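PDB 4EWT: peptidase, M20/M25/M40 family from Staphylococcus aureus, which probably catalyses the metal-dependent hydrolysis of amide bonds, as in aminoacylases that deacylate N-acyl amino acids, using a centre of two manganese ions. Local coordinates for residues A74-F79 and P136-P141; G162-S167 and P331-A336; I347-A352 and L373-E378. All coordinates share one frame; numbering follows the deposited sequence.

Overall arrangement
All three contacts are buried and reach the same mixed sheet, but at different depths and with different chemistry. Interactions 1 and 2 lie near the middle of the chain, their centres about 9 Å apart, where the neighbouring strands 72-78 and 159-166 end near the two manganese ions. Both pair charged groups near the metals with aromatic packing: R76 of interaction 1 forms salt bridges with D334 and E333 of interaction 2, and one water binds both metals. Interaction 3 sits farther out, its centre about 12 Å from that of interaction 2 and 17 Å from that of interaction 1. It joins strand 344-350 to helix 372-386 through one hydroxyl bond and methyl packing, without metal or charge.

Interaction 1. Residues A74-F79 and P136-P141; sequences AIRADF and PAEEVP. With MN (manganese (II) ion), chain E.
R76 NH2 rests against the side chain of E138, 3.4 Å from its CG, while D334 and E333 pair with this nitrogen as salt bridges and Q135 accepts a hydrogen bond from it. The guanidinium and E138 carboxylate planes stand 85° apart. D78 lies over one guanidinium face, with its CG 3.7 Å above the plane; its OD2 is 3.5 Å from R76 NH1 but well out of that plane, so the attraction is between charges alone. OD1 of D78 is held by H108. This is the metal end of the central sheet in the M20 alpha/beta domain: strand 72-78 supplies R76 and D78, and the loop after strand 129-135 supplies the successive glutamates. E139 OE2 binds one manganese at 2.2 Å, a site completed by C103, H362 and water 1, which also reaches the second metal. With CG anti to the backbone N (chi1 -173°) and the chain bent at chi2, E138 carries its CG between R76 NH2 and D78 OD2, 3.2 Å from the latter, and D334 N donates to its OE2. Farther from the metals, P136 CA lies 3.9 Å above one face of the F79 ring, toward its rim.

Interaction 2. Residues G162-S167 and P331-A336; sequences GVHVMS and PSEDFA. With MN (manganese (II) ion), chain F.
F335 lays the far end of its ring against the backbone of G162, with CZ 3.6 Å from G162 N and CE1 3.7 Å from G162 CA; the approach is oblique, and G162 meets it with main-chain atoms alone. The contact joins strand 159-166 of the central sheet to the turn entering helix 335-341, and its other end reaches the two-manganese site of the M20 catalytic domain. At that entrance E333 caps the turn: its OE2 accepts from F335 N at 3.1 Å through the lone pair directed away from OE1. R76 forms a salt bridge with the same OE2, which helps fix the carboxylate. The other oxygen faces the metal side, where water 2 donates to E333 OE1 at 2.7 Å. That water is itself a ligand of the manganese, so E333 is a second-shell residue, linked to the metal through it. H164 is in the first shell, with NE2 2.3 Å from the manganese; C103, H105 and water 1 complete the site. Between the two side chains, H164 CD2 comes 3.7 Å from E333 OE1 with the ring and carboxylate planes 62° apart. The rotation of the imidazole is set from both sides, NE2 by the metal and ND1 by V165: H164 ND1 donates to V165 O at 2.8 Å in a nearly straight bond (164°), the oxygen lying only 4° out of the ring plane.

Interaction 3. Residues I347-A352 and L373-E378; sequences IYTGAA and LLISAE
No flat side chain lies between T349, I375 and S376, so the contact has neither ring faces nor edges to match: a branched hydroxyl side chain meets a hydroxyl and a methyl. The one aromatic ring in the two segments, that of Y348, leaves the strand away from the helix and packs among M166, Y175 and neighbouring loops. The contact packs helix 372-386 against strand 344-350 of the central mixed sheet, helix layer on sheet layer, in the alpha/beta domain; the connection between them carries H362, a manganese ligand. The closest backbone approach pairs T349 with S376, whose CA atoms are 6.3 Å apart.

T349 CB points to the helix and both its branches are used. With chi1 at -56° OG1 is anti to the carbonyl carbon, and CG2 consequently anti to the backbone N, which sends OG1 to S376 and lets CG2 reach I375 while still bordering the serine hydroxyl. T349 OG1 donates to S376 OG at 2.9 Å, meeting the serine oxygen at a CB-OG...OG1 angle of about 126°. S376 OG is in turn hydrogen-bonded to S372 O one turn earlier, so the hydroxyl is engaged both with its own helix and with the strand, a short relay that satisfies polar groups in a buried place. Alongside it, T349 CG2 is 3.6 Å from S376 OG. V163 of the adjacent strand 159-166 flanks the pair, its side chain touching both T349 and S376. V174, from the strand on the other side, touches both T349 and I375. The closest apolar approach is between methyls, T349 CG2 and I375 CG2, 3.7 Å apart.

Interaction 1. Residues A74-F79 and P136-P141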
loop_
_atom_site.group_PDB
_atom_site.type_symbol
_atom_site.label_atom_id
_atom_site.label_comp_id
_atom_site.label_asym_id
_atom_site.label_seq_id
_atom_site.Cartn_x
_atom_site.Cartn_y
_atom_site.Cartn_z
ATOM N N ALA A 74 -46.015 -22.177 -2.172
ATOM C CA ALA A 74 -45.611 -21.544 -3.413
ATOM C C ALA A 74 -44.391 -22.253 -3.971
ATOM O O ALA A 74 -43.468 -22.607 -3.232
ATOM C CB ALA A 74 -45.341 -20.070 -3.212
ATOM N N ILE A 75 -44.406 -22.479 -5.279
ATOM C CA ILE A 75 -43.255 -23.048 -5.976
ATOM C C ILE A 75 -42.837 -22.088 -7.091
ATOM O O ILE A 75 -43.676 -21.565 -7.814
ATOM C CB ILE A 75 -43.536 -24.489 -6.483
ATOM C CG1 ILE A 75 -44.778 -24.532 -7.376
ATOM C CG2 ILE A 75 -43.723 -25.434 -5.281
ATOM C CD1 ILE A 75 -45.064 -25.899 -7.962
ATOM N N ARG A 76 -41.541 -21.833 -7.200
ATOM C CA ARG A 76 -41.064 -20.702 -7.987
ATOM C C ARG A 76 -40.156 -21.118 -9.150
ATOM O O ARG A 76 -39.255 -21.938 -8.981
ATOM C CB ARG A 76 -40.365 -19.704 -7.054
ATOM C CG ARG A 76 -39.832 -18.455 -7.712
ATOM C CD ARG A 76 -38.420 -18.652 -8.242
ATOM N NE ARG A 76 -37.748 -17.366 -8.324
ATOM C CZ ARG A 76 -36.431 -17.191 -8.377
ATOM N NH1 ARG A 76 -35.593 -18.231 -8.380
ATOM N NH2 ARG A 76 -35.962 -15.959 -8.419
ATOM N N ALA A 77 -40.431 -20.555 -10.328
ATOM C CA ALA A 77 -39.558 -20.684 -11.502
ATOM C C ALA A 77 -39.385 -19.325 -12.163
ATOM O O ALA A 77 -40.365 -18.637 -12.431
ATOM C CB ALA A 77 -40.137 -21.684 -12.510
ATOM N N ASP A 78 -38.140 -18.945 -12.432
ATOM C CA ASP A 78 -37.849 -17.689 -13.139
ATOM C C ASP A 78 -37.699 -17.919 -14.644
ATOM O O ASP A 78 -37.443 -19.052 -15.081
ATOM C CB ASP A 78 -36.633 -16.951 -12.541
ATOM C CG ASP A 78 -35.492 -17.888 -12.145
ATOM O OD1 ASP A 78 -35.544 -19.111 -12.420
ATOM O OD2 ASP A 78 -34.521 -17.389 -11.550
ATOM N N PHE A 79 -37.898 -16.863 -15.434
ATOM C CA PHE A 79 -37.907 -17.021 -16.894
ATOM C C PHE A 79 -37.174 -15.976 -17.745
ATOM O O PHE A 79 -37.246 -16.035 -18.980
ATOM C CB PHE A 79 -39.329 -17.252 -17.426
ATOM C CG PHE A 79 -40.282 -16.102 -17.212
ATOM C CD1 PHE A 79 -40.365 -15.061 -18.137
ATOM C CD2 PHE A 79 -41.151 -16.098 -16.122
ATOM C CE1 PHE A 79 -41.279 -14.019 -17.962
ATOM C CE2 PHE A 79 -42.074 -15.060 -15.940
ATOM C CZ PHE A 79 -42.137 -14.018 -16.861
ATOM N N PRO A 136 -40.293 -13.055 -13.763
ATOM C CA PRO A 136 -39.379 -12.380 -14.674
ATOM C C PRO A 136 -38.256 -11.682 -13.904
ATOM O O PRO A 136 -38.253 -11.684 -12.668
ATOM C CB PRO A 136 -40.271 -11.320 -15.320
ATOM C CG PRO A 136 -41.212 -10.942 -14.248
ATOM C CD PRO A 136 -41.489 -12.232 -13.500
ATOM N N ALA A 137 -37.310 -11.108 -14.642
ATOM C CA ALA A 137 -36.405 -10.080 -14.111
ATOM C C ALA A 137 -35.536 -10.500 -12.918
ATOM O O ALA A 137 -35.136 -9.658 -12.121
ATOM C CB ALA A 137 -37.208 -8.812 -13.770
ATOM N N GLU A 138 -35.233 -11.790 -12.805
ATOM C CA GLU A 138 -34.385 -12.290 -11.716
ATOM C C GLU A 138 -32.956 -11.735 -11.804
ATOM O O GLU A 138 -32.338 -11.441 -10.786
ATOM C CB GLU A 138 -34.376 -13.830 -11.707
ATOM C CG GLU A 138 -33.660 -14.480 -10.512
ATOM C CD GLU A 138 -32.135 -14.492 -10.626
ATOM O OE1 GLU A 138 -31.611 -14.619 -11.762
ATOM O OE2 GLU A 138 -31.460 -14.376 -9.573
ATOM N N GLU A 139 -32.451 -11.574 -13.024
ATOM C CA GLU A 139 -31.022 -11.342 -13.262
ATOM C C GLU A 139 -30.505 -9.928 -13.024
ATOM O O GLU A 139 -29.313 -9.736 -12.737
ATOM C CB GLU A 139 -30.649 -11.790 -14.678
ATOM C CG GLU A 139 -30.806 -13.288 -14.906
ATOM C CD GLU A 139 -29.738 -14.121 -14.207
ATOM O OE1 GLU A 139 -28.962 -13.584 -13.386
ATOM O OE2 GLU A 139 -29.679 -15.339 -14.480
ATOM N N VAL A 140 -31.384 -8.941 -13.174
ATOM C CA VAL A 140 -30.975 -7.535 -13.122
ATOM C C VAL A 140 -31.725 -6.796 -12.011
ATOM O O VAL A 140 -32.952 -6.824 -11.980
ATOM C CB VAL A 140 -31.195 -6.818 -14.488
ATOM C CG1 VAL A 140 -30.552 -5.432 -14.486
ATOM C CG2 VAL A 140 -30.647 -7.651 -15.637
ATOM N N PRO A 141 -30.982 -6.155 -11.079
ATOM C CA PRO A 141 -31.585 -5.297 -10.046
ATOM C C PRO A 141 -32.518 -4.246 -10.669
ATOM O O PRO A 141 -32.207 -3.720 -11.740
ATOM C CB PRO A 141 -30.373 -4.612 -9.404
ATOM C CG PRO A 141 -29.237 -5.552 -9.629
ATOM C CD PRO A 141 -29.515 -6.260 -10.931
HETATM MN MN MN E . -28.058 -16.212 -13.336
HETATM O O HOH W 1 -29.694 -16.075 -11.542
#

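Interaction 2. Residues G162-S167 and P331-A336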
loop_
_atom_site.group_PDB
_atom_site.type_symbol
_atom_site.label_atom_id
_atom_site.label_comp_id
_atom_site.label_asym_id
_atom_site.label_seq_id
_atom_site.Cartn_x
_atom_site.Cartn_y
_atom_site.Cartn_z
ATOM N N GLY A 162 -38.089 -23.321 -4.167
ATOM C CA GLY A 162 -37.544 -23.044 -5.481
ATOM C C GLY A 162 -36.427 -24.007 -5.791
ATOM O O GLY A 162 -35.792 -24.558 -4.896
ATOM N N VAL A 163 -36.184 -24.197 -7.076
ATOM C CA VAL A 163 -35.154 -25.101 -7.533
ATOM C C VAL A 163 -34.337 -24.360 -8.567
ATOM O O VAL A 163 -34.885 -23.589 -9.356
ATOM C CB VAL A 163 -35.755 -26.395 -8.151
ATOM C CG1 VAL A 163 -34.738 -27.113 -9.034
ATOM C CG2 VAL A 163 -36.237 -27.324 -7.062
ATOM N N HIS A 164 -33.025 -24.570 -8.527
ATOM C CA HIS A 164 -32.146 -24.111 -9.582
ATOM C C HIS A 164 -31.345 -25.298 -10.093
ATOM O O HIS A 164 -30.767 -26.056 -9.299
ATOM C CB HIS A 164 -31.200 -23.025 -9.051
ATOM C CG HIS A 164 -30.787 -22.027 -10.084
ATOM N ND1 HIS A 164 -29.938 -22.343 -11.121
ATOM C CD2 HIS A 164 -31.111 -20.723 -10.245
ATOM C CE1 HIS A 164 -29.747 -21.271 -11.870
ATOM N NE2 HIS A 164 -30.440 -20.272 -11.356
ATOM N N VAL A 165 -31.340 -25.478 -11.411
ATOM C CA VAL A 165 -30.415 -26.407 -12.065
ATOM C C VAL A 165 -28.978 -25.902 -11.920
ATOM O O VAL A 165 -28.713 -24.699 -12.061
ATOM C CB VAL A 165 -30.734 -26.598 -13.566
ATOM C CG1 VAL A 165 -32.063 -27.344 -13.746
ATOM C CG2 VAL A 165 -30.741 -25.249 -14.319
ATOM N N MET A 166 -28.064 -26.821 -11.622
ATOM C CA MET A 166 -26.662 -26.486 -11.454
ATOM C C MET A 166 -25.791 -27.227 -12.457
ATOM O O MET A 166 -25.548 -28.431 -12.316
ATOM C CB MET A 166 -26.213 -26.787 -10.029
ATOM C CG MET A 166 -26.992 -26.036 -8.959
ATOM S SD MET A 166 -26.868 -24.244 -9.096
ATOM C CE MET A 166 -25.429 -23.931 -8.084
ATOM N N SER A 167 -25.317 -26.493 -13.463
ATOM C CA SER A 167 -24.493 -27.053 -14.540
ATOM C C SER A 167 -23.138 -27.534 -14.030
ATOM O O SER A 167 -22.377 -28.165 -14.760
ATOM C CB SER A 167 -24.276 -26.007 -15.633
ATOM O OG SER A 167 -23.339 -25.025 -15.211
ATOM N N PRO A 331 -23.010 -17.228 -6.405
ATOM C CA PRO A 331 -23.811 -16.145 -6.991
ATOM C C PRO A 331 -24.958 -15.647 -6.101
ATOM O O PRO A 331 -25.380 -16.345 -5.178
ATOM C CB PRO A 331 -24.366 -16.774 -8.274
ATOM C CG PRO A 331 -24.405 -18.207 -8.006
ATOM C CD PRO A 331 -23.271 -18.516 -7.073
ATOM N N SER A 332 -25.438 -14.441 -6.374
ATOM C CA SER A 332 -26.591 -13.930 -5.657
ATOM C C SER A 332 -27.828 -14.342 -6.444
ATOM O O SER A 332 -27.739 -14.684 -7.630
ATOM C CB SER A 332 -26.507 -12.411 -5.450
ATOM O OG SER A 332 -27.243 -11.737 -6.459
ATOM N N GLU A 333 -28.973 -14.338 -5.776
ATOM C CA GLU A 333 -30.187 -14.907 -6.314
ATOM C C GLU A 333 -31.342 -14.127 -5.698
ATOM O O GLU A 333 -31.393 -13.963 -4.472
ATOM C CB GLU A 333 -30.234 -16.400 -5.942
ATOM C CG GLU A 333 -31.570 -17.095 -6.083
ATOM C CD GLU A 333 -32.096 -17.099 -7.493
ATOM O OE1 GLU A 333 -31.369 -17.580 -8.389
ATOM O OE2 GLU A 333 -33.231 -16.617 -7.699
ATOM N N ASP A 334 -32.269 -13.640 -6.524
ATOM C CA ASP A 334 -33.361 -12.837 -5.970
ATOM C C ASP A 334 -34.488 -13.628 -5.304
ATOM O O ASP A 334 -35.369 -13.047 -4.669
ATOM C CB ASP A 334 -33.833 -11.721 -6.924
ATOM C CG ASP A 334 -35.055 -12.091 -7.745
ATOM O OD1 ASP A 334 -35.397 -13.288 -7.855
ATOM O OD2 ASP A 334 -35.671 -11.149 -8.299
ATOM N N PHE A 335 -34.418 -14.951 -5.400
ATOM C CA PHE A 335 -35.236 -15.827 -4.558
ATOM C C PHE A 335 -35.076 -15.439 -3.089
ATOM O O PHE A 335 -35.972 -15.677 -2.276
ATOM C CB PHE A 335 -34.846 -17.297 -4.748
ATOM C CG PHE A 335 -35.742 -18.263 -4.022
ATOM C CD1 PHE A 335 -36.874 -18.781 -4.645
ATOM C CD2 PHE A 335 -35.447 -18.668 -2.714
ATOM C CE1 PHE A 335 -37.710 -19.668 -3.992
ATOM C CE2 PHE A 335 -36.271 -19.557 -2.046
ATOM C CZ PHE A 335 -37.418 -20.063 -2.687
ATOM N N ALA A 336 -33.929 -14.840 -2.764
ATOM C CA ALA A 336 -33.629 -14.428 -1.392
ATOM C C ALA A 336 -34.675 -13.486 -0.812
ATOM O O ALA A 336 -34.872 -13.454 0.401
ATOM C CB ALA A 336 -32.262 -13.799 -1.323
HETATM MN MN MN F . -30.581 -18.235 -12.362
HETATM O O HOH W 2 -32.269 -17.905 -10.898
HETATM O O HOH W 1 -29.694 -16.075 -11.542
#

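Interaction 3. Residues I347-A352 and L373-E378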
loop_
_atom_site.group_PDB
_atom_site.type_symbol
_atom_site.label_atom_id
_atom_site.label_comp_id
_atom_site.label_asym_id
_atom_site.label_seq_id
_atom_site.Cartn_x
_atom_site.Cartn_y
_atom_site.Cartn_z
ATOM N N ILE A 347 -33.421 -25.141 -3.460
ATOM C CA ILE A 347 -32.617 -26.356 -3.609
ATOM C C ILE A 347 -32.080 -26.500 -5.032
ATOM O O ILE A 347 -32.513 -25.796 -5.943
ATOM C CB ILE A 347 -33.387 -27.637 -3.160
ATOM C CG1 ILE A 347 -34.591 -27.902 -4.062
ATOM C CG2 ILE A 347 -33.793 -27.535 -1.684
ATOM C CD1 ILE A 347 -35.291 -29.225 -3.814
ATOM N N TYR A 348 -31.130 -27.408 -5.218
ATOM C CA TYR A 348 -30.448 -27.531 -6.488
ATOM C C TYR A 348 -30.640 -28.894 -7.135
ATOM O O TYR A 348 -30.662 -29.918 -6.448
ATOM C CB TYR A 348 -28.953 -27.282 -6.310
ATOM C CG TYR A 348 -28.586 -26.009 -5.583
ATOM C CD1 TYR A 348 -28.884 -24.757 -6.123
ATOM C CD2 TYR A 348 -27.913 -26.058 -4.367
ATOM C CE1 TYR A 348 -28.523 -23.584 -5.469
ATOM C CE2 TYR A 348 -27.541 -24.890 -3.702
ATOM C CZ TYR A 348 -27.857 -23.660 -4.258
ATOM O OH TYR A 348 -27.503 -22.503 -3.605
ATOM N N THR A 349 -30.775 -28.891 -8.460
ATOM C CA THR A 349 -30.785 -30.119 -9.247
ATOM C C THR A 349 -29.489 -30.231 -10.063
ATOM O O THR A 349 -29.198 -29.374 -10.906
ATOM C CB THR A 349 -31.987 -30.185 -10.228
ATOM O OG1 THR A 349 -33.222 -30.031 -9.517
ATOM C CG2 THR A 349 -31.992 -31.530 -10.971
ATOM N N GLY A 350 -28.728 -31.296 -9.826
ATOM C CA GLY A 350 -27.515 -31.539 -10.599
ATOM C C GLY A 350 -27.833 -31.529 -12.084
ATOM O O GLY A 350 -28.775 -32.193 -12.534
ATOM N N ALA A 351 -27.053 -30.771 -12.846
ATOM C CA ALA A 351 -27.313 -30.600 -14.272
ATOM C C ALA A 351 -26.046 -30.630 -15.139
ATOM O O ALA A 351 -26.083 -30.214 -16.298
ATOM C CB ALA A 351 -28.085 -29.309 -14.502
ATOM N N ALA A 352 -24.939 -31.119 -14.582
ATOM C CA ALA A 352 -23.679 -31.230 -15.328
ATOM C C ALA A 352 -23.801 -32.220 -16.492
ATOM O O ALA A 352 -24.265 -33.345 -16.311
ATOM C CB ALA A 352 -22.531 -31.628 -14.405
ATOM N N LEU A 373 -34.537 -31.854 -15.852
ATOM C CA LEU A 373 -35.937 -31.418 -15.977
ATOM C C LEU A 373 -36.880 -32.324 -15.192
ATOM O O LEU A 373 -37.643 -31.861 -14.342
ATOM C CB LEU A 373 -36.380 -31.355 -17.447
ATOM C CG LEU A 373 -35.841 -30.236 -18.347
ATOM C CD1 LEU A 373 -36.075 -30.564 -19.805
ATOM C CD2 LEU A 373 -36.467 -28.895 -18.018
ATOM N N LEU A 374 -36.808 -33.619 -15.481
ATOM C CA LEU A 374 -37.674 -34.612 -14.847
ATOM C C LEU A 374 -37.411 -34.702 -13.341
ATOM O O LEU A 374 -38.353 -34.751 -12.542
ATOM C CB LEU A 374 -37.509 -35.976 -15.536
ATOM C CG LEU A 374 -38.277 -37.195 -15.014
ATOM C CD1 LEU A 374 -39.782 -36.946 -14.967
ATOM C CD2 LEU A 374 -37.952 -38.431 -15.846
ATOM N N ILE A 375 -36.131 -34.706 -12.970
ATOM C CA ILE A 375 -35.720 -34.772 -11.567
ATOM C C ILE A 375 -36.265 -33.592 -10.758
ATOM O O ILE A 375 -36.690 -33.765 -9.619
ATOM C CB ILE A 375 -34.179 -34.860 -11.426
ATOM C CG1 ILE A 375 -33.670 -36.197 -11.974
ATOM C CG2 ILE A 375 -33.742 -34.686 -9.968
ATOM C CD1 ILE A 375 -32.136 -36.276 -12.083
ATOM N N SER A 376 -36.262 -32.402 -11.356
ATOM C CA SER A 376 -36.805 -31.207 -10.712
ATOM C C SER A 376 -38.311 -31.338 -10.463
ATOM O O SER A 376 -38.794 -31.068 -9.358
ATOM C CB SER A 376 -36.506 -29.966 -11.551
ATOM O OG SER A 376 -35.108 -29.759 -11.640
ATOM N N ALA A 377 -39.043 -31.766 -11.487
ATOM C CA ALA A 377 -40.485 -31.963 -11.368
ATOM C C ALA A 377 -40.831 -33.017 -10.318
ATOM O O ALA A 377 -41.702 -32.792 -9.478
ATOM C CB ALA A 377 -41.096 -32.313 -12.723
ATOM N N GLU A 378 -40.131 -34.152 -10.362
ATOM C CA GLU A 378 -40.346 -35.243 -9.403
ATOM C C GLU A 378 -40.095 -34.782 -7.973
ATOM O O GLU A 378 -40.897 -35.061 -7.077
ATOM C CB GLU A 378 -39.465 -36.456 -9.735
ATOM C CG GLU A 378 -39.983 -37.329 -10.882
ATOM C CD GLU A 378 -38.980 -38.398 -11.316
ATOM O OE1 GLU A 378 -37.851 -38.427 -10.778
ATOM O OE2 GLU A 378 -39.316 -39.207 -12.205
#